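Local coordinates for protein endo-1,4-beta-xylanase (Pseudoalteromonas haloplanktis, PDB 1H12) that hydrolyses internal beta-1,4 linkages of xylan as a cold-adapted family 8 glycoside hydrolase, and probably acts on related beta-glucans, at residues A[188-201]-A[254-268]. Numbering follows the deposited sequence.
Sequences IIRFSPYIDNLTDP and FLSRLDGSPVIGYIF
N197 holds CG anti to the backbone N (chi1 -170°), which lays its amide across R257, whose chain bends at chi2 (-58°) to bring the guanidinium back to the N197 backbone. Beside this pair, 188-201 and 254-268 are joined by a single antiparallel beta bridge, the hydrogen-bonded pair T199–S256, on the (alpha/alpha)6 barrel of this family 8 hydrolase. T199 N reaches S256 O at 2.9 Å, nearly straight, and S256 N returns the bond to T199 O. The case illustrates how side chains extend a minimal bridge. R257 NH1 donates to N197 O at 2.9 Å, in the guanidinium plane but above that of the carbonyl, and a water links NH1 to D196 O. An alanine in place of R257 would probably leave N197 O without this donor and the water on D196 O without its arginine partner. N197 OD1 accepts from L258 N, in the type I turn R257–G260, and from a second water, while L258 CD2 packs on I188 CG2. Beyond the bridge, F191, F254 and F268 form an aromatic cluster; L255 CD2 lies over one face of F191, 3.9 Å from the ring centroid. I195 CD1 covers a face of the F268 ring, 3.7 Å from F268 CD2.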
ATOM      1  N   ILE A 188      -7.363 -15.518  -3.777  1.00  8.88           N
ATOM      2  CA  ILE A 188      -6.212 -14.686  -4.087  1.00  8.49           C
ATOM      3  C   ILE A 188      -6.717 -13.406  -4.752  1.00  8.41           C
ATOM      4  O   ILE A 188      -7.488 -13.429  -5.724  1.00  8.53           O
ATOM      5  CB  ILE A 188      -5.226 -15.398  -5.007  1.00  9.67           C
ATOM      6  CG1 ILE A 188      -4.591 -16.593  -4.220  1.00 14.79           C
ATOM      7  CG2 ILE A 188      -4.127 -14.457  -5.439  1.00 10.81           C
ATOM      8  CD1 ILE A 188      -3.758 -17.446  -5.004  1.00 20.83           C
ATOM      9  N   ILE A 189      -6.236 -12.266  -4.249  1.00  7.91           N
ATOM     10  CA  ILE A 189      -6.648 -10.976  -4.805  1.00  7.90           C
ATOM     11  C   ILE A 189      -6.347 -10.889  -6.281  1.00  7.55           C
ATOM     12  O   ILE A 189      -5.261 -11.224  -6.752  1.00  8.02           O
ATOM     13  CB  ILE A 189      -6.008  -9.839  -3.974  1.00  7.52           C
ATOM     14  CG1 ILE A 189      -6.643  -8.490  -4.269  1.00  8.18           C
ATOM     15  CG2 ILE A 189      -4.506  -9.799  -4.114  1.00  8.17           C
ATOM     16  CD1 ILE A 189      -8.024  -8.284  -3.715  1.00  9.31           C
ATOM     17  N   ARG A 190      -7.330 -10.413  -7.035  1.00  7.94           N
ATOM     18  CA  ARG A 190      -7.185 -10.231  -8.459  1.00  8.19           C
ATOM     19  C   ARG A 190      -6.426  -8.931  -8.780  1.00  8.16           C
ATOM     20  O   ARG A 190      -6.551  -7.926  -8.120  1.00  8.71           O
ATOM     21  CB  ARG A 190      -8.571 -10.128  -9.097  1.00  8.78           C
ATOM     22  CG  ARG A 190      -9.298 -11.451  -9.201  1.00  9.58           C
ATOM     23  CD  ARG A 190     -10.695 -11.264  -9.761  1.00 10.56           C
ATOM     24  NE  ARG A 190     -11.371 -12.505 -10.108  1.00 11.63           N
ATOM     25  CZ  ARG A 190     -11.174 -13.198 -11.205  1.00 11.82           C
ATOM     26  NH1 ARG A 190     -10.366 -12.774 -12.152  1.00 12.14           N
ATOM     27  NH2 ARG A 190     -11.777 -14.362 -11.379  1.00 14.26           N
ATOM     28  N   PHE A 191      -5.693  -9.004  -9.913  1.00  8.00           N
ATOM     29  CA  PHE A 191      -5.339  -7.791 -10.607  1.00  8.22           C
ATOM     30  C   PHE A 191      -6.520  -7.185 -11.335  1.00  8.59           C
ATOM     31  O   PHE A 191      -6.680  -5.962 -11.358  1.00  8.95           O
ATOM     32  CB  PHE A 191      -4.181  -8.056 -11.581  1.00  8.70           C
ATOM     33  CG  PHE A 191      -3.755  -6.802 -12.306  1.00  9.30           C
ATOM     34  CD1 PHE A 191      -3.046  -5.830 -11.674  1.00  9.49           C
ATOM     35  CD2 PHE A 191      -4.079  -6.633 -13.647  1.00 12.34           C
ATOM     36  CE1 PHE A 191      -2.646  -4.707 -12.349  1.00 11.76           C
ATOM     37  CE2 PHE A 191      -3.721  -5.492 -14.305  1.00 14.92           C
ATOM     38  CZ  PHE A 191      -2.980  -4.554 -13.667  1.00 13.80           C
ATOM     39  N   SER A 192      -7.357  -8.027 -11.942  1.00  8.65           N
ATOM     40  CA  SER A 192      -8.493  -7.569 -12.723  1.00  9.34           C
ATOM     41  C   SER A 192      -9.661  -8.536 -12.624  1.00  9.20           C
ATOM     42  O   SER A 192      -9.458  -9.740 -12.728  1.00  9.73           O
ATOM     43  CB  SER A 192      -8.106  -7.465 -14.189  1.00 10.73           C
ATOM     44  OG  SER A 192      -9.235  -7.171 -15.034  1.00 11.13           O
ATOM     45  N   PRO A 193     -10.877  -8.034 -12.532  1.00  9.88           N
ATOM     46  CA  PRO A 193     -12.052  -8.900 -12.680  1.00 10.75           C
ATOM     47  C   PRO A 193     -12.102  -9.655 -14.004  1.00 10.94           C
ATOM     48  O   PRO A 193     -12.817 -10.634 -14.119  1.00 12.66           O
ATOM     49  CB  PRO A 193     -13.240  -7.923 -12.620  1.00 11.67           C
ATOM     50  CG  PRO A 193     -12.736  -6.824 -11.778  1.00 12.19           C
ATOM     51  CD  PRO A 193     -11.300  -6.657 -12.199  1.00 11.50           C
ATOM     52  N   TYR A 194     -11.414  -9.147 -15.023  1.00 11.14           N
ATOM     53  CA  TYR A 194     -11.546  -9.600 -16.411  1.00 11.49           C
ATOM     54  C   TYR A 194     -10.459 -10.543 -16.849  1.00 12.01           C
ATOM     55  O   TYR A 194     -10.476 -10.986 -18.005  1.00 14.60           O
ATOM     56  CB  TYR A 194     -11.621  -8.420 -17.334  1.00 11.79           C
ATOM     57  CG  TYR A 194     -12.731  -7.456 -17.011  1.00 12.25           C
ATOM     58  CD1 TYR A 194     -14.047  -7.711 -17.328  1.00 13.64           C
ATOM     59  CD2 TYR A 194     -12.469  -6.309 -16.275  1.00 12.96           C
ATOM     60  CE1 TYR A 194     -15.055  -6.886 -16.950  1.00 14.46           C
ATOM     61  CE2 TYR A 194     -13.463  -5.459 -15.887  1.00 13.92           C
ATOM     62  CZ  TYR A 194     -14.765  -5.740 -16.240  1.00 14.37           C
ATOM     63  OH  TYR A 194     -15.772  -4.874 -15.864  1.00 17.05           O
ATOM     64  N   ILE A 195      -9.498 -10.852 -15.979  1.00 11.03           N
ATOM     65  CA  ILE A 195      -8.376 -11.715 -16.315  1.00 11.20           C
ATOM     66  C   ILE A 195      -8.200 -12.720 -15.201  1.00 10.44           C
ATOM     67  O   ILE A 195      -8.193 -12.340 -14.033  1.00 11.36           O
ATOM     68  CB  ILE A 195      -7.058 -10.924 -16.492  1.00 11.99           C
ATOM     69  CG1 ILE A 195      -7.240  -9.742 -17.420  1.00 12.76           C
ATOM     70  CG2 ILE A 195      -5.963 -11.867 -16.947  1.00 12.28           C
ATOM     71  CD1 ILE A 195      -6.029  -8.821 -17.478  1.00 14.95           C
ATOM     72  N   ASP A 196      -8.136 -14.009 -15.532  1.00 11.33           N
ATOM     73  CA  ASP A 196      -7.929 -15.044 -14.531  1.00 11.41           C
ATOM     74  C   ASP A 196      -6.476 -15.456 -14.450  1.00 10.60           C
ATOM     75  O   ASP A 196      -5.654 -15.099 -15.267  1.00 11.15           O
ATOM     76  CB  ASP A 196      -8.851 -16.234 -14.851  1.00 12.50           C
ATOM     77  CG  ASP A 196     -10.270 -15.922 -14.689  1.00 15.59           C
ATOM     78  OD1 ASP A 196     -10.708 -14.918 -14.073  1.00 15.08           O
ATOM     79  OD2 ASP A 196     -11.097 -16.726 -15.197  1.00 22.90           O
ATOM     80  N   ASN A 197      -6.155 -16.172 -13.391  1.00 11.04           N
ATOM     81  CA  ASN A 197      -4.774 -16.612 -13.120  1.00 11.30           C
ATOM     82  C   ASN A 197      -3.847 -15.420 -13.099  1.00 10.03           C
ATOM     83  O   ASN A 197      -2.740 -15.489 -13.657  1.00 11.21           O
ATOM     84  CB  ASN A 197      -4.338 -17.688 -14.062  1.00 11.71           C
ATOM     85  CG  ASN A 197      -3.038 -18.335 -13.665  1.00 13.39           C
ATOM     86  OD1 ASN A 197      -2.691 -18.390 -12.463  1.00 13.87           O
ATOM     87  ND2 ASN A 197      -2.323 -18.901 -14.628  1.00 15.16           N
ATOM     88  N   LEU A 198      -4.226 -14.350 -12.416  1.00  9.67           N
ATOM     89  CA  LEU A 198      -3.387 -13.149 -12.396  1.00  9.16           C
ATOM     90  C   LEU A 198      -3.512 -12.380 -11.092  1.00  8.58           C
ATOM     91  O   LEU A 198      -4.647 -11.991 -10.700  1.00  9.46           O
ATOM     92  CB  LEU A 198      -3.719 -12.253 -13.573  1.00  9.01           C
ATOM     93  CG  LEU A 198      -2.819 -11.044 -13.749  1.00  9.39           C
ATOM     94  CD1 LEU A 198      -1.411 -11.493 -14.061  1.00  9.25           C
ATOM     95  CD2 LEU A 198      -3.378 -10.106 -14.830  1.00 10.07           C
ATOM     96  N   THR A 199      -2.412 -12.166 -10.441  1.00  8.22           N
ATOM     97  CA  THR A 199      -2.371 -11.336  -9.264  1.00  7.76           C
ATOM     98  C   THR A 199      -1.218 -10.333  -9.413  1.00  7.77           C
ATOM     99  O   THR A 199      -0.443 -10.381 -10.356  1.00  8.47           O
ATOM    100  CB  THR A 199      -2.322 -12.167  -7.992  1.00  8.00           C
ATOM    101  OG1 THR A 199      -2.577 -11.364  -6.831  1.00  8.46           O
ATOM    102  CG2 THR A 199      -0.985 -12.867  -7.790  1.00  9.54           C
ATOM    103  N   ASP A 200      -1.162  -9.403  -8.476  1.00  7.96           N
ATOM    104  CA  ASP A 200      -0.128  -8.355  -8.407  1.00  7.48           C
ATOM    105  C   ASP A 200       0.462  -8.501  -7.037  1.00  6.68           C
ATOM    106  O   ASP A 200      -0.241  -8.269  -6.046  1.00  7.36           O
ATOM    107  CB  ASP A 200      -0.800  -7.015  -8.659  1.00  7.60           C
ATOM    108  CG  ASP A 200       0.101  -5.825  -8.623  1.00  7.56           C
ATOM    109  OD1 ASP A 200       1.039  -5.760  -7.849  1.00  7.98           O
ATOM    110  OD2 ASP A 200      -0.199  -4.863  -9.451  1.00  8.33           O
ATOM    111  N   PRO A 201       1.698  -8.978  -6.906  1.00  7.01           N
ATOM    112  CA  PRO A 201       2.287  -9.198  -5.578  1.00  7.31           C
ATOM    113  C   PRO A 201       2.088  -8.068  -4.620  1.00  6.85           C
ATOM    114  O   PRO A 201       1.884  -8.314  -3.435  1.00  7.49           O
ATOM    115  CB  PRO A 201       3.742  -9.556  -5.905  1.00  7.38           C
ATOM    116  CG  PRO A 201       3.626 -10.301  -7.224  1.00  8.28           C
ATOM    117  CD  PRO A 201       2.568  -9.504  -7.990  1.00  7.52           C
ATOM    118  N   PHE A 254       5.958  -6.919 -10.897  1.00  6.91           N
ATOM    119  CA  PHE A 254       4.670  -6.274 -11.085  1.00  7.38           C
ATOM    120  C   PHE A 254       3.505  -7.263 -11.038  1.00  6.99           C
ATOM    121  O   PHE A 254       2.554  -7.107 -10.284  1.00  7.54           O
ATOM    122  CB  PHE A 254       4.744  -5.507 -12.420  1.00  7.48           C
ATOM    123  CG  PHE A 254       3.462  -4.939 -12.929  1.00  7.60           C
ATOM    124  CD1 PHE A 254       2.435  -4.495 -12.100  1.00  8.56           C
ATOM    125  CD2 PHE A 254       3.273  -4.828 -14.307  1.00  8.98           C
ATOM    126  CE1 PHE A 254       1.252  -3.973 -12.652  1.00 10.34           C
ATOM    127  CE2 PHE A 254       2.111  -4.321 -14.860  1.00  9.29           C
ATOM    128  CZ  PHE A 254       1.112  -3.912 -14.036  1.00 10.28           C
ATOM    129  N   LEU A 255       3.575  -8.297 -11.894  1.00  7.34           N
ATOM    130  CA  LEU A 255       2.511  -9.256 -12.056  1.00  7.33           C
ATOM    131  C   LEU A 255       3.025 -10.672 -11.842  1.00  7.88           C
ATOM    132  O   LEU A 255       4.180 -10.991 -12.131  1.00  8.54           O
ATOM    133  CB  LEU A 255       1.873  -9.161 -13.455  1.00  8.51           C
ATOM    134  CG  LEU A 255       1.130  -7.859 -13.722  1.00  8.30           C
ATOM    135  CD1 LEU A 255       0.684  -7.797 -15.162  1.00  9.86           C
ATOM    136  CD2 LEU A 255      -0.066  -7.678 -12.789  1.00  9.86           C
ATOM    137  N   SER A 256       2.124 -11.540 -11.350  1.00  7.97           N
ATOM    138  CA  SER A 256       2.421 -12.912 -11.076  1.00  8.46           C
ATOM    139  C   SER A 256       1.239 -13.799 -11.393  1.00  8.46           C
ATOM    140  O   SER A 256       0.066 -13.391 -11.228  1.00  8.87           O
ATOM    141  CB  SER A 256       2.740 -13.071  -9.562  1.00  9.58           C
ATOM    142  OG  SER A 256       3.058 -14.393  -9.174  1.00 11.99           O
ATOM    143  N   ARG A 257       1.505 -15.029 -11.769  1.00  8.82           N
ATOM    144  CA  ARG A 257       0.477 -16.053 -11.783  1.00  9.26           C
ATOM    145  C   ARG A 257       0.168 -16.499 -10.368  1.00 10.34           C
ATOM    146  O   ARG A 257       0.870 -16.144  -9.415  1.00 10.53           O
ATOM    147  CB  ARG A 257       0.935 -17.256 -12.658  1.00 11.65           C
ATOM    148  CG  ARG A 257       1.283 -16.816 -14.052  1.00 12.48           C
ATOM    149  CD  ARG A 257       0.105 -16.152 -14.700  1.00 13.26           C
ATOM    150  NE  ARG A 257       0.276 -15.909 -16.141  1.00 14.61           N
ATOM    151  CZ  ARG A 257      -0.644 -15.375 -16.891  1.00 15.79           C
ATOM    152  NH1 ARG A 257      -1.810 -15.007 -16.368  1.00 17.49           N
ATOM    153  NH2 ARG A 257      -0.447 -15.170 -18.180  1.00 19.50           N
ATOM    154  N   LEU A 258      -0.884 -17.305 -10.199  1.00 10.94           N
ATOM    155  CA  LEU A 258      -1.330 -17.696  -8.862  1.00 11.54           C
ATOM    156  C   LEU A 258      -0.410 -18.654  -8.168  1.00 11.34           C
ATOM    157  O   LEU A 258      -0.494 -18.818  -6.979  1.00 13.38           O
ATOM    158  CB  LEU A 258      -2.771 -18.167  -8.915  1.00 12.66           C
ATOM    159  CG  LEU A 258      -3.788 -17.166  -9.394  1.00 15.81           C
ATOM    160  CD1 LEU A 258      -5.186 -17.674  -9.128  1.00 19.75           C
ATOM    161  CD2 LEU A 258      -3.651 -15.785  -8.932  1.00 16.50           C
ATOM    162  N   ASP A 259       0.539 -19.254  -8.908  1.00 12.36           N
ATOM    163  CA  ASP A 259       1.589 -20.092  -8.344  1.00 12.84           C
ATOM    164  C   ASP A 259       2.843 -19.290  -7.957  1.00 12.59           C
ATOM    165  O   ASP A 259       3.861 -19.888  -7.563  1.00 13.78           O
ATOM    166  CB  ASP A 259       1.913 -21.263  -9.240  1.00 14.02           C
ATOM    167  CG  ASP A 259       2.592 -20.866 -10.476  1.00 15.36           C
ATOM    168  OD1 ASP A 259       2.768 -19.661 -10.803  1.00 13.61           O
ATOM    169  OD2 ASP A 259       2.940 -21.760 -11.300  1.00 22.22           O
ATOM    170  N   GLY A 260       2.814 -17.980  -8.131  1.00 11.20           N
ATOM    171  CA  GLY A 260       3.932 -17.107  -7.843  1.00 10.95           C
ATOM    172  C   GLY A 260       4.851 -16.839  -9.003  1.00 10.24           C
ATOM    173  O   GLY A 260       5.810 -16.062  -8.858  1.00 11.07           O
ATOM    174  N   SER A 261       4.625 -17.453 -10.153  1.00 10.73           N
ATOM    175  CA  SER A 261       5.503 -17.263 -11.278  1.00 11.66           C
ATOM    176  C   SER A 261       5.366 -15.851 -11.839  1.00  9.68           C
ATOM    177  O   SER A 261       4.257 -15.443 -12.201  1.00 10.19           O
ATOM    178  CB  SER A 261       5.145 -18.230 -12.437  1.00 13.16           C
ATOM    179  OG  SER A 261       5.317 -19.564 -12.050  1.00 16.32           O
ATOM    180  N   PRO A 262       6.445 -15.090 -11.973  1.00  9.52           N
ATOM    181  CA  PRO A 262       6.337 -13.803 -12.670  1.00  9.39           C
ATOM    182  C   PRO A 262       5.688 -13.950 -14.023  1.00  9.19           C
ATOM    183  O   PRO A 262       6.006 -14.876 -14.781  1.00 10.83           O
ATOM    184  CB  PRO A 262       7.780 -13.325 -12.761  1.00 10.60           C
ATOM    185  CG  PRO A 262       8.446 -13.970 -11.562  1.00 10.98           C
ATOM    186  CD  PRO A 262       7.816 -15.333 -11.468  1.00 11.05           C
ATOM    187  N   VAL A 263       4.872 -12.978 -14.390  1.00  9.01           N
ATOM    188  CA  VAL A 263       4.351 -12.877 -15.721  1.00  9.39           C
ATOM    189  C   VAL A 263       5.436 -12.278 -16.605  1.00  9.84           C
ATOM    190  O   VAL A 263       6.024 -11.277 -16.267  1.00 11.23           O
ATOM    191  CB  VAL A 263       3.112 -11.999 -15.738  1.00 10.48           C
ATOM    192  CG1 VAL A 263       2.708 -11.608 -17.153  1.00 12.11           C
ATOM    193  CG2 VAL A 263       1.974 -12.671 -15.018  1.00 11.57           C
ATOM    194  N   ILE A 264       5.702 -12.933 -17.759  1.00 10.15           N
ATOM    195  CA  ILE A 264       6.770 -12.501 -18.639  1.00 11.02           C
ATOM    196  C   ILE A 264       6.183 -11.671 -19.783  1.00 10.10           C
ATOM    197  O   ILE A 264       5.377 -12.187 -20.573  1.00 12.62           O
ATOM    198  CB  ILE A 264       7.591 -13.729 -19.141  1.00 11.95           C
ATOM    199  CG1 ILE A 264       8.110 -14.558 -17.991  1.00 12.18           C
ATOM    200  CG2 ILE A 264       8.707 -13.267 -20.039  1.00 13.98           C
ATOM    201  CD1 ILE A 264       8.918 -13.858 -16.945  1.00 12.60           C
ATOM    202  N   GLY A 265       6.656 -10.449 -19.926  1.00  9.55           N
ATOM    203  CA  GLY A 265       6.231  -9.600 -21.011  1.00 10.13           C
ATOM    204  C   GLY A 265       4.823  -9.089 -20.858  1.00  8.99           C
ATOM    205  O   GLY A 265       4.289  -8.948 -19.737  1.00  9.52           O
ATOM    206  N   TYR A 266       4.235  -8.738 -22.003  1.00  9.24           N
ATOM    207  CA  TYR A 266       2.854  -8.253 -22.056  1.00  9.46           C
ATOM    208  C   TYR A 266       1.895  -9.405 -22.212  1.00  9.27           C
ATOM    209  O   TYR A 266       2.176 -10.394 -22.923  1.00  9.62           O
ATOM    210  CB  TYR A 266       2.728  -7.260 -23.211  1.00  9.86           C
ATOM    211  CG  TYR A 266       3.458  -5.975 -22.948  1.00  9.67           C
ATOM    212  CD1 TYR A 266       2.897  -5.021 -22.107  1.00 12.19           C
ATOM    213  CD2 TYR A 266       4.723  -5.713 -23.436  1.00 10.61           C
ATOM    214  CE1 TYR A 266       3.567  -3.866 -21.829  1.00 12.89           C
ATOM    215  CE2 TYR A 266       5.412  -4.536 -23.132  1.00 11.86           C
ATOM    216  CZ  TYR A 266       4.784  -3.593 -22.349  1.00 12.56           C
ATOM    217  OH  TYR A 266       5.390  -2.409 -22.045  1.00 15.26           O
ATOM    218  N   ILE A 267       0.755  -9.270 -21.532  1.00  9.43           N
ATOM    219  CA  ILE A 267      -0.326 -10.253 -21.593  1.00  9.68           C
ATOM    220  C   ILE A 267      -1.720  -9.663 -21.850  1.00 10.18           C
ATOM    221  O   ILE A 267      -2.640 -10.420 -22.063  1.00 11.21           O
ATOM    222  CB  ILE A 267      -0.383 -11.123 -20.356  1.00 10.94           C
ATOM    223  CG1 ILE A 267      -0.584 -10.345 -19.084  1.00 12.47           C
ATOM    224  CG2 ILE A 267       0.805 -12.033 -20.224  1.00 11.76           C
ATOM    225  CD1 ILE A 267      -1.095 -11.141 -17.915  1.00 15.00           C
ATOM    226  N   PHE A 268      -1.911  -8.367 -21.791  1.00 10.15           N
ATOM    227  CA  PHE A 268      -3.229  -7.802 -22.070  1.00 10.33           C
ATOM    228  C   PHE A 268      -3.149  -6.391 -22.628  1.00 10.63           C
ATOM    229  O   PHE A 268      -2.217  -5.615 -22.315  1.00 10.46           O
ATOM    230  CB  PHE A 268      -4.168  -7.836 -20.810  1.00 12.33           C
ATOM    231  CG  PHE A 268      -3.784  -6.902 -19.691  1.00 12.19           C
ATOM    232  CD1 PHE A 268      -4.228  -5.585 -19.665  1.00 15.04           C
ATOM    233  CD2 PHE A 268      -2.925  -7.302 -18.685  1.00 14.53           C
ATOM    234  CE1 PHE A 268      -3.854  -4.705 -18.644  1.00 16.95           C
ATOM    235  CE2 PHE A 268      -2.577  -6.382 -17.695  1.00 14.54           C
ATOM    236  CZ  PHE A 268      -3.012  -5.106 -17.737  1.00 17.20           C
TER
HETATM  237  O   HOH W   1      -4.465 -15.214 -17.717  1.00 28.76           O
HETATM  238  O   HOH W   2      -0.887 -20.303 -11.479  1.00 19.25           O